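Local coordinates for protein putative thiol-disulfide isomerase or thioredoxin (Salmonella enterica subsp. enterica serovar Typhimurium, PDB 3L9V) that probably catalyses thiol-disulfide exchange in other proteins, as a DsbA-like oxidoreductase with a thioredoxin fold, at residues G37-I42 with M52-V57. Residues are numbered along the deposited sequence; the frame is centred on the assembly and turned at random.
Sequences GVDQAI and MVKYHV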
loop_
_atom_site.group_PDB
_atom_site.type_symbol
_atom_site.label_atom_id
_atom_site.label_comp_id
_atom_site.label_asym_id
_atom_site.label_seq_id
_atom_site.Cartn_x
_atom_site.Cartn_y
_atom_site.Cartn_z
ATOM N N GLY A 37 5.614 -12.052 -3.353
ATOM C CA GLY A 37 5.435 -12.347 -1.941
ATOM C C GLY A 37 6.311 -11.535 -0.995
ATOM O O GLY A 37 6.631 -12.010 0.090
ATOM N N VAL A 38 6.714 -10.338 -1.416
ATOM C CA VAL A 38 7.519 -9.461 -0.566
ATOM C C VAL A 38 6.669 -8.904 0.592
ATOM O O VAL A 38 7.089 -8.949 1.738
ATOM C CB VAL A 38 8.169 -8.333 -1.390
ATOM C CG1 VAL A 38 8.820 -7.296 -0.492
ATOM C CG2 VAL A 38 9.205 -8.913 -2.377
ATOM N N ASP A 39 5.474 -8.389 0.298
ATOM C CA ASP A 39 4.570 -7.953 1.368
ATOM C C ASP A 39 4.372 -9.075 2.403
ATOM O O ASP A 39 4.456 -8.864 3.622
ATOM C CB ASP A 39 3.215 -7.485 0.809
ATOM C CG ASP A 39 3.263 -6.075 0.227
ATOM O OD1 ASP A 39 4.355 -5.463 0.200
ATOM O OD2 ASP A 39 2.199 -5.564 -0.193
ATOM N N GLN A 40 4.134 -10.284 1.923
ATOM C CA GLN A 40 3.888 -11.409 2.824
ATOM C C GLN A 40 5.133 -11.757 3.644
ATOM O O GLN A 40 5.036 -12.000 4.840
ATOM C CB GLN A 40 3.399 -12.615 2.022
ATOM C CG GLN A 40 3.335 -13.912 2.770
ATOM C CD GLN A 40 3.138 -15.101 1.822
ATOM O OE1 GLN A 40 2.522 -14.970 0.758
ATOM N NE2 GLN A 40 3.670 -16.262 2.204
ATOM N N ALA A 41 6.297 -11.771 3.003
ATOM C CA ALA A 41 7.549 -12.029 3.720
ATOM C C ALA A 41 7.795 -10.973 4.811
ATOM O O ALA A 41 8.330 -11.270 5.865
ATOM C CB ALA A 41 8.732 -12.101 2.741
ATOM N N ILE A 42 7.401 -9.736 4.538
ATOM C CA ILE A 42 7.497 -8.667 5.526
ATOM C C ILE A 42 6.517 -8.915 6.687
ATOM O O ILE A 42 6.888 -8.802 7.853
ATOM C CB ILE A 42 7.270 -7.277 4.870
ATOM C CG1 ILE A 42 8.490 -6.873 4.041
ATOM C CG2 ILE A 42 7.021 -6.203 5.917
ATOM C CD1 ILE A 42 8.284 -5.564 3.275
HETATM N N MSE A 52 1.601 -3.953 9.767
HETATM C CA MSE A 52 1.978 -3.360 8.505
HETATM C C MSE A 52 0.717 -2.733 7.966
HETATM O O MSE A 52 -0.314 -3.395 7.888
HETATM C CB MSE A 52 2.451 -4.429 7.508
HETATM C CG MSE A 52 2.698 -3.872 6.102
HETATM SE SE MSE A 52 3.462 -5.241 4.936
HETATM C CE MSE A 52 4.007 -4.225 3.395
ATOM N N VAL A 53 0.822 -1.468 7.571
ATOM C CA VAL A 53 -0.279 -0.722 6.992
ATOM C C VAL A 53 0.124 -0.187 5.620
ATOM O O VAL A 53 1.258 0.266 5.444
ATOM C CB VAL A 53 -0.657 0.461 7.900
ATOM C CG1 VAL A 53 -1.875 1.152 7.371
ATOM C CG2 VAL A 53 -0.912 -0.041 9.329
ATOM N N LYS A 54 -0.803 -0.231 4.658
ATOM C CA LYS A 54 -0.547 0.285 3.322
ATOM C C LYS A 54 -1.410 1.481 2.998
ATOM O O LYS A 54 -2.627 1.520 3.258
ATOM C CB LYS A 54 -0.741 -0.814 2.245
ATOM C CG LYS A 54 0.068 -2.050 2.504
ATOM C CD LYS A 54 0.005 -3.009 1.321
ATOM C CE LYS A 54 0.666 -2.414 0.099
ATOM N NZ LYS A 54 0.796 -3.366 -1.048
ATOM N N TYR A 55 -0.768 2.457 2.397
ATOM C CA TYR A 55 -1.429 3.658 2.004
ATOM C C TYR A 55 -1.246 3.857 0.524
ATOM O O TYR A 55 -0.135 3.730 0.018
ATOM C CB TYR A 55 -0.814 4.857 2.717
ATOM C CG TYR A 55 -0.879 4.795 4.228
ATOM C CD1 TYR A 55 -2.088 4.600 4.887
ATOM C CD2 TYR A 55 0.265 5.001 4.994
ATOM C CE1 TYR A 55 -2.152 4.585 6.279
ATOM C CE2 TYR A 55 0.215 4.989 6.386
ATOM C CZ TYR A 55 -0.994 4.783 7.017
ATOM O OH TYR A 55 -1.036 4.758 8.382
ATOM N N HIS A 56 -2.330 4.240 -0.140
ATOM C CA HIS A 56 -2.330 4.498 -1.575
ATOM C C HIS A 56 -1.933 5.934 -1.907
ATOM O O HIS A 56 -2.254 6.870 -1.165
ATOM C CB HIS A 56 -3.703 4.171 -2.185
ATOM C CG HIS A 56 -3.648 3.958 -3.657
ATOM N ND1 HIS A 56 -3.949 4.949 -4.580
ATOM C CD2 HIS A 56 -3.276 2.880 -4.395
ATOM C CE1 HIS A 56 -3.766 4.488 -5.795
ATOM N NE2 HIS A 56 -3.370 3.230 -5.719
ATOM N N VAL A 57 -1.221 6.108 -3.016
ATOM C CA VAL A 57 -0.761 7.426 -3.417
ATOM C C VAL A 57 -1.500 7.844 -4.679
ATOM O O VAL A 57 -1.765 7.028 -5.563
ATOM C CB VAL A 57 0.780 7.501 -3.630
ATOM C CG1 VAL A 57 1.530 6.799 -2.477
ATOM C CG2 VAL A 57 1.175 6.930 -4.957
#
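Asp39 of helix 38-43 and Lys54 of strand 52-56 form a buried salt bridge. Their side chains approach from opposite directions. Lys54 NZ donates a hydrogen bond to Asp39 OD2 at 2.7 Å and meets the syn lone pair of that oxygen. The lysine chain is extended except for a bend at chi3 (66°). The bend turns the end of the chain aside, so that NZ stands at bonding distance from OD2 and does not run into it.

The other carboxylate oxygen is met by an apolar group. Asp39 OD1 lies 3.4 Å from the terminal CE of Met52, a selenomethionine whose chain crosses the aspartate at about a right angle. The Met52 chain leaves the strand fully extended, with CG anti to the backbone N (chi1 173°), and this carries SE and CE across to the helix. Met52 SE packs against Ile42 CG2 at 3.8 Å.

Lys54 NZ also forms a salt bridge with Glu84, and Lys54 makes a cation-pi contact with Phe22 of the neighbouring parallel strand 18-22. Glu20 of that strand brings a like charge close to Asp39 OD1 and makes a long, weak ion pair with Lys54.

The contact joins a helix to the edge strand of the thioredoxin-type sheet, with the axes of 38-42 and 52-56 10.6 Å apart. Lys54 lies near, without touching, Cys26 and Cys29, free thiols in a probable CxxC motif at a helix start. Its ammonium lies among Asp39, Glu84 and, at longer range, Glu20, where it probably eases the closeness of Asp39 and Glu20 in the buried interior.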